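Local coordinates for protein N-acylethanolamine-hydrolyzing acid amidase subunit alpha (Caenorhabditis elegans, PDB 6DY3) that forms, with the beta subunit released by autocatalytic cleavage, a lysosomal amidase that probably degrades fatty acid ethanolamides such as N-palmitoylethanolamine to fatty acid and ethanolamine, at residues 15-20 against 34-39; 27-32 against 79-84. All coordinates share one frame; numbering follows the deposited sequence.

Contact 1: 15-20 against 34-39. With FUC (alpha-L-fucopyranose), chain I; NAG (2-acetamido-2-deoxy-beta-D-glucopyranose), chain B.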
loop_
_atom_site.group_PDB
_atom_site.type_symbol
_atom_site.label_atom_id
_atom_site.label_comp_id
_atom_site.label_asym_id
_atom_site.label_seq_id
_atom_site.Cartn_x
_atom_site.Cartn_y
_atom_site.Cartn_z
ATOM N N ARG A 15 -11.021 -11.725 -1.753
ATOM C CA ARG A 15 -11.759 -12.325 -0.649
ATOM C C ARG A 15 -11.682 -11.441 0.589
ATOM O O ARG A 15 -10.624 -10.896 0.918
ATOM C CB ARG A 15 -11.207 -13.713 -0.327
ATOM C CG ARG A 15 -11.514 -14.772 -1.377
ATOM C CD ARG A 15 -11.252 -16.168 -0.834
ATOM N NE ARG A 15 -12.033 -16.432 0.375
ATOM C CZ ARG A 15 -12.047 -17.592 1.025
ATOM N NH1 ARG A 15 -11.317 -18.612 0.587
ATOM N NH2 ARG A 15 -12.796 -17.731 2.115
ATOM N N HIS A 16 -12.806 -11.311 1.285
ATOM C CA HIS A 16 -12.893 -10.444 2.451
ATOM C C HIS A 16 -12.723 -11.255 3.728
ATOM O O HIS A 16 -13.265 -12.357 3.853
ATOM C CB HIS A 16 -14.226 -9.700 2.491
ATOM C CG HIS A 16 -14.483 -9.008 3.790
ATOM N ND1 HIS A 16 -15.518 -9.362 4.629
ATOM C CD2 HIS A 16 -13.830 -7.995 4.404
ATOM C CE1 HIS A 16 -15.499 -8.585 5.698
ATOM N NE2 HIS A 16 -14.484 -7.747 5.586
ATOM N N TYR A 17 -11.979 -10.688 4.676
ATOM C CA TYR A 17 -11.758 -11.295 5.982
ATOM C C TYR A 17 -11.894 -10.229 7.055
ATOM O O TYR A 17 -11.632 -9.047 6.815
ATOM C CB TYR A 17 -10.365 -11.943 6.104
ATOM C CG TYR A 17 -10.149 -13.132 5.197
ATOM C CD1 TYR A 17 -10.413 -14.421 5.640
ATOM C CD2 TYR A 17 -9.684 -12.966 3.897
ATOM C CE1 TYR A 17 -10.224 -15.510 4.818
ATOM C CE2 TYR A 17 -9.490 -14.051 3.066
ATOM C CZ TYR A 17 -9.763 -15.321 3.532
ATOM O OH TYR A 17 -9.577 -16.407 2.709
ATOM N N GLU A 18 -12.300 -10.662 8.245
ATOM C CA GLU A 18 -12.291 -9.822 9.434
ATOM C C GLU A 18 -11.162 -10.296 10.336
ATOM O O GLU A 18 -11.097 -11.478 10.692
ATOM C CB GLU A 18 -13.631 -9.867 10.171
ATOM C CG GLU A 18 -14.696 -8.950 9.586
ATOM C CD GLU A 18 -15.989 -8.952 10.400
ATOM O OE1 GLU A 18 -15.991 -9.483 11.532
ATOM O OE2 GLU A 18 -17.006 -8.424 9.905
ATOM N N ILE A 19 -10.258 -9.386 10.666
ATOM C CA ILE A 19 -9.169 -9.659 11.592
ATOM C C ILE A 19 -9.583 -9.077 12.936
ATOM O O ILE A 19 -9.693 -7.855 13.093
ATOM C CB ILE A 19 -7.839 -9.072 11.092
ATOM C CG1 ILE A 19 -7.409 -9.760 9.788
ATOM C CG2 ILE A 19 -6.746 -9.191 12.159
ATOM C CD1 ILE A 19 -7.235 -11.267 9.882
ATOM N N ASN A 20 -9.841 -9.957 13.899
ATOM C CA ASN A 20 -10.302 -9.539 15.216
ATOM C C ASN A 20 -9.097 -9.146 16.059
ATOM O O ASN A 20 -8.267 -9.994 16.400
ATOM C CB ASN A 20 -11.095 -10.657 15.882
ATOM C CG ASN A 20 -11.944 -10.159 17.032
ATOM O OD1 ASN A 20 -11.665 -9.114 17.621
ATOM N ND2 ASN A 20 -12.987 -10.903 17.357
ATOM N N LYS A 34 -4.961 -20.424 6.178
ATOM C CA LYS A 34 -5.551 -21.716 5.844
ATOM C C LYS A 34 -6.177 -21.696 4.454
ATOM O O LYS A 34 -6.099 -22.685 3.717
ATOM C CB LYS A 34 -6.586 -22.098 6.900
ATOM C CG LYS A 34 -7.196 -23.469 6.703
ATOM C CD LYS A 34 -8.291 -23.735 7.723
ATOM C CE LYS A 34 -8.945 -25.087 7.495
ATOM N NZ LYS A 34 -10.015 -25.365 8.492
ATOM N N ASP A 35 -6.792 -20.575 4.073
ATOM C CA ASP A 35 -7.472 -20.499 2.786
ATOM C C ASP A 35 -6.513 -20.358 1.612
ATOM O O ASP A 35 -6.882 -20.712 0.487
ATOM C CB ASP A 35 -8.458 -19.329 2.775
ATOM C CG ASP A 35 -9.632 -19.548 3.708
ATOM O OD1 ASP A 35 -10.332 -18.559 4.014
ATOM O OD2 ASP A 35 -9.859 -20.701 4.138
ATOM N N HIS A 36 -5.304 -19.845 1.836
ATOM C CA HIS A 36 -4.337 -19.657 0.762
ATOM C C HIS A 36 -3.113 -20.552 0.926
ATOM O O HIS A 36 -2.095 -20.332 0.263
ATOM C CB HIS A 36 -3.917 -18.189 0.684
ATOM C CG HIS A 36 -5.064 -17.240 0.531
ATOM N ND1 HIS A 36 -5.789 -16.770 1.603
ATOM C CD2 HIS A 36 -5.612 -16.676 -0.571
ATOM C CE1 HIS A 36 -6.734 -15.955 1.170
ATOM N NE2 HIS A 36 -6.648 -15.880 -0.147
ATOM N N LEU A 37 -3.196 -21.571 1.783
ATOM C CA LEU A 37 -2.027 -22.393 2.073
ATOM C C LEU A 37 -1.435 -22.989 0.802
ATOM O O LEU A 37 -0.229 -23.254 0.737
ATOM C CB LEU A 37 -2.414 -23.502 3.051
ATOM C CG LEU A 37 -1.292 -24.392 3.583
ATOM C CD1 LEU A 37 -0.357 -23.592 4.468
ATOM C CD2 LEU A 37 -1.878 -25.574 4.334
ATOM N N GLU A 38 -2.269 -23.202 -0.216
ATOM C CA GLU A 38 -1.813 -23.812 -1.459
ATOM C C GLU A 38 -0.783 -22.940 -2.167
ATOM O O GLU A 38 0.155 -23.453 -2.787
ATOM C CB GLU A 38 -3.026 -24.065 -2.359
ATOM C CG GLU A 38 -2.715 -24.495 -3.780
ATOM C CD GLU A 38 -3.909 -24.332 -4.709
ATOM O OE1 GLU A 38 -5.005 -23.966 -4.227
ATOM O OE2 GLU A 38 -3.749 -24.551 -5.929
ATOM N N TYR A 39 -0.946 -21.618 -2.094
ATOM C CA TYR A 39 -0.110 -20.697 -2.853
ATOM C C TYR A 39 1.110 -20.210 -2.085
ATOM O O TYR A 39 2.048 -19.699 -2.706
ATOM C CB TYR A 39 -0.929 -19.478 -3.287
ATOM C CG TYR A 39 -2.194 -19.818 -4.033
ATOM C CD1 TYR A 39 -2.149 -20.274 -5.339
ATOM C CD2 TYR A 39 -3.435 -19.674 -3.430
ATOM C CE1 TYR A 39 -3.305 -20.580 -6.027
ATOM C CE2 TYR A 39 -4.598 -19.981 -4.112
ATOM C CZ TYR A 39 -4.525 -20.433 -5.409
ATOM O OH TYR A 39 -5.676 -20.739 -6.091
HETATM C C1 FUC I . -0.719 -23.659 -9.184
HETATM C C2 FUC I . 0.645 -22.911 -8.971
HETATM C C3 FUC I . 1.065 -22.874 -7.505
HETATM C C4 FUC I . 0.767 -24.212 -6.853
HETATM C C5 FUC I . -0.745 -24.431 -6.812
HETATM C C6 FUC I . -1.123 -25.911 -6.712
HETATM O O2 FUC I . 0.633 -21.597 -9.519
HETATM O O3 FUC I . 2.475 -22.637 -7.396
HETATM O O4 FUC I . 1.390 -25.261 -7.576
HETATM O O5 FUC I . -1.451 -23.864 -7.961
HETATM C C1 NAG B . -2.921 -18.609 -9.414
HETATM C C2 NAG B . -1.968 -18.074 -10.504
HETATM C C3 NAG B . -1.955 -19.000 -11.727
HETATM C C4 NAG B . -1.770 -20.457 -11.319
HETATM C C5 NAG B . -2.786 -20.830 -10.248
HETATM C C6 NAG B . -2.631 -22.234 -9.704
HETATM C C7 NAG B . -3.570 -16.407 -11.321
HETATM C C8 NAG B . -3.781 -14.977 -11.707
HETATM N N2 NAG B . -2.342 -16.726 -10.899
HETATM O O3 NAG B . -0.890 -18.605 -12.586
HETATM O O4 NAG B . -1.934 -21.310 -12.448
HETATM O O5 NAG B . -2.617 -19.952 -9.133
HETATM O O6 NAG B . -1.449 -22.874 -10.171
HETATM O O7 NAG B . -4.465 -17.241 -11.405
#

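Contact 2: 27-32 against 79-84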
loop_
_atom_site.group_PDB
_atom_site.type_symbol
_atom_site.label_atom_id
_atom_site.label_comp_id
_atom_site.label_asym_id
_atom_site.label_seq_id
_atom_site.Cartn_x
_atom_site.Cartn_y
_atom_site.Cartn_z
ATOM N N GLN A 27 -3.248 -15.834 16.556
ATOM C CA GLN A 27 -4.378 -16.562 15.997
ATOM C C GLN A 27 -5.161 -15.756 14.974
ATOM O O GLN A 27 -6.119 -16.279 14.396
ATOM C CB GLN A 27 -5.321 -16.998 17.128
ATOM C CG GLN A 27 -4.589 -17.687 18.260
ATOM C CD GLN A 27 -3.899 -18.951 17.796
ATOM O OE1 GLN A 27 -4.515 -19.807 17.157
ATOM N NE2 GLN A 27 -2.588 -19.021 18.012
ATOM N N ARG A 28 -4.769 -14.508 14.718
ATOM C CA ARG A 28 -5.622 -13.599 13.964
ATOM C C ARG A 28 -5.667 -13.955 12.481
ATOM O O ARG A 28 -6.706 -13.792 11.829
ATOM C CB ARG A 28 -5.133 -12.167 14.156
ATOM C CG ARG A 28 -5.313 -11.641 15.566
ATOM C CD ARG A 28 -4.672 -10.277 15.722
ATOM N NE ARG A 28 -4.748 -9.791 17.095
ATOM C CZ ARG A 28 -4.237 -8.635 17.507
ATOM N NH1 ARG A 28 -3.608 -7.840 16.652
ATOM N NH2 ARG A 28 -4.353 -8.273 18.777
ATOM N N TRP A 29 -4.552 -14.423 11.926
ATOM C CA TRP A 29 -4.449 -14.684 10.499
ATOM C C TRP A 29 -4.639 -16.156 10.159
ATOM O O TRP A 29 -4.365 -16.556 9.023
ATOM C CB TRP A 29 -3.093 -14.200 9.983
ATOM C CG TRP A 29 -2.893 -12.733 10.160
ATOM C CD1 TRP A 29 -2.210 -12.110 11.168
ATOM C CD2 TRP A 29 -3.394 -11.695 9.312
ATOM N NE1 TRP A 29 -2.252 -10.747 10.993
ATOM C CE2 TRP A 29 -2.975 -10.468 9.862
ATOM C CE3 TRP A 29 -4.154 -11.684 8.138
ATOM C CZ2 TRP A 29 -3.289 -9.247 9.277
ATOM C CZ3 TRP A 29 -4.463 -10.470 7.560
ATOM C CH2 TRP A 29 -4.034 -9.270 8.127
ATOM N N ASN A 30 -5.123 -16.964 11.104
ATOM C CA ASN A 30 -5.236 -18.400 10.867
ATOM C C ASN A 30 -6.088 -18.695 9.637
ATOM O O ASN A 30 -5.687 -19.472 8.763
ATOM C CB ASN A 30 -5.824 -19.092 12.098
ATOM C CG ASN A 30 -4.941 -18.963 13.318
ATOM O OD1 ASN A 30 -3.771 -18.605 13.226
ATOM N ND2 ASN A 30 -5.507 -19.247 14.479
ATOM N N GLN A 31 -7.272 -18.087 9.553
ATOM C CA GLN A 31 -8.182 -18.406 8.459
ATOM C C GLN A 31 -7.626 -17.937 7.122
ATOM O O GLN A 31 -7.766 -18.628 6.106
ATOM C CB GLN A 31 -9.550 -17.782 8.726
ATOM C CG GLN A 31 -10.675 -18.389 7.919
ATOM C CD GLN A 31 -10.807 -19.886 8.141
ATOM O OE1 GLN A 31 -11.005 -20.345 9.270
ATOM N NE2 GLN A 31 -10.695 -20.656 7.061
ATOM N N VAL A 32 -7.006 -16.755 7.100
ATOM C CA VAL A 32 -6.387 -16.252 5.876
ATOM C C VAL A 32 -5.332 -17.231 5.378
ATOM O O VAL A 32 -5.301 -17.591 4.195
ATOM C CB VAL A 32 -5.793 -14.851 6.115
ATOM C CG1 VAL A 32 -4.932 -14.405 4.932
ATOM C CG2 VAL A 32 -6.906 -13.841 6.373
ATOM N N LYS A 79 4.884 -14.633 14.102
ATOM C CA LYS A 79 5.130 -15.997 14.553
ATOM C C LYS A 79 3.924 -16.885 14.278
ATOM O O LYS A 79 4.074 -18.023 13.820
ATOM C CB LYS A 79 5.481 -16.001 16.041
ATOM C CG LYS A 79 6.861 -15.426 16.342
ATOM C CD LYS A 79 7.209 -15.497 17.816
ATOM C CE LYS A 79 8.621 -14.982 18.072
ATOM N NZ LYS A 79 9.659 -15.688 17.242
ATOM N N GLY A 80 2.720 -16.377 14.537
ATOM C CA GLY A 80 1.526 -17.145 14.223
ATOM C C GLY A 80 1.394 -17.425 12.739
ATOM O O GLY A 80 0.993 -18.519 12.338
ATOM N N ILE A 81 1.742 -16.445 11.902
ATOM C CA ILE A 81 1.695 -16.655 10.457
ATOM C C ILE A 81 2.680 -17.742 10.050
ATOM O O ILE A 81 2.362 -18.614 9.233
ATOM C CB ILE A 81 1.967 -15.332 9.714
ATOM C CG1 ILE A 81 0.776 -14.381 9.884
ATOM C CG2 ILE A 81 2.241 -15.589 8.226
ATOM C CD1 ILE A 81 0.995 -13.002 9.286
ATOM N N ALA A 82 3.889 -17.711 10.615
ATOM C CA ALA A 82 4.894 -18.713 10.272
ATOM C C ALA A 82 4.467 -20.099 10.735
ATOM O O ALA A 82 4.737 -21.099 10.058
ATOM C CB ALA A 82 6.240 -18.332 10.885
ATOM N N SER A 83 3.794 -20.181 11.882
ATOM C CA SER A 83 3.338 -21.474 12.375
ATOM C C SER A 83 2.206 -22.026 11.518
ATOM O O SER A 83 2.216 -23.209 11.154
ATOM C CB SER A 83 2.895 -21.344 13.831
ATOM O OG SER A 83 2.298 -22.544 14.287
ATOM N N GLU A 84 1.236 -21.183 11.163
ATOM C CA GLU A 84 0.095 -21.658 10.387
ATOM C C GLU A 84 0.506 -22.026 8.967
ATOM O O GLU A 84 0.053 -23.041 8.427
ATOM C CB GLU A 84 -0.998 -20.591 10.368
ATOM C CG GLU A 84 -1.683 -20.389 11.706
ATOM C CD GLU A 84 -2.547 -21.576 12.109
ATOM O OE1 GLU A 84 -3.221 -22.148 11.224
ATOM O OE2 GLU A 84 -2.553 -21.941 13.306
#

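Contact 1: 15-20 against 34-39
Y17 and R15, two residues apart on strand 15-20, converge on one carboxylate oxygen of D35 in helix 30-36. The phenol donates its proton to D35: Y17 OH lies 2.6 Å from D35 OD1 and meets the lone pair that faces away from the other oxygen, with the acceptor near the plane of the tyrosine ring, at its edge. R15 adds charge rather than a directed bond. Its NH2 stands 3.2 Å from D35 OD1, a salt bridge in which the oxygen lies well out of the guanidinium plane. A bend at chi3 (57°) turns the guanidinium toward the phenol, with Y17 OH above the centre of one face, 3.2 Å from its plane. One oxygen, D35 OD1, thus receives a hydrogen bond and faces a cation, which would be expected to favour the ionised carboxylate. H36 closes on the phenol from the helix, its CE1 3.3 Å from Y17 OH; the two rings meet rim to rim with planes 56° apart, neither over the other's face.

In the next shell, D35 OD2 accepts a bond from Q31 and H36 ND1 is bonded to V32 O, one turn back, which fixes the acid and the imidazole against their own helix. Beyond H36, E38 lies against the fucose and Y39 against the N-acetylglucosamine. Strand 15-20 pairs in parallel with a strand of the beta subunit, continuing that sheet across the interface, and the contact pins helix 30-36 against strand 15-20, with H36 also packing on N29 of the beta subunit.

Contact 2: 27-32 against 79-84
I81 lies alongside W29, both side chains pointing the same way, and lays its terminal methyl over one face of the indole. I81 CD1 is 4.1 Å from the centroid of the five-membered ring of W29 and 25° off the ring normal, a CH-pi contact whose closest approach is 3.8 Å, from I81 CD1 to W29 CD1. The extended end of the isoleucine (chi2 175°) carries that methyl out over the pyrrole part of the indole. W29 NE1 is bonded to E77, one helical turn before I81, so helix 72-85 holds the indole by its edge as well as its face.

One residue on, N30 and E84 cross with amide and carboxylate planes 35° apart. The touch is made by N30 OD1 on the aliphatic part of the glutamate, 3.1 Å from E84 CG. The amide nitrogen turns back instead: N30 ND2 donates to Q27 OE1 at 2.9 Å, from above the carbonyl plane of the Q27 side chain, bridging the type I turn Q27 to N30.

W29 is the N-cap residue of helix 30-36, and with N30 it brings the start of that helix against helix 72-85. Beyond, I81 reaches I92 of helix 89-97, W29 rests on I19 of strand 15-20, and both pack on the beta subunit.

Overall arrangement
Helix 30-36 is common to both contacts: its start meets helix 72-85 in contact 2, and its later residues D35 and H36 meet strand 15-20 in contact 1. Each is partly buried, pairing two buried residues with more accessible polar ones, but the chemistry differs. Contact 1 gathers charge and hydroxyl at a single carboxylate beside the seam with the beta subunit; contact 2 couples an aliphatic-aromatic stack with a polar pair that touches through an amide oxygen and a methylene. Their centres are about 10 Å apart, and they touch directly, Y17 packing on V32 and I19 on W29. Helix 30-36 thus has strand 15-20 and helix 72-85 as neighbours, and links the two contacts.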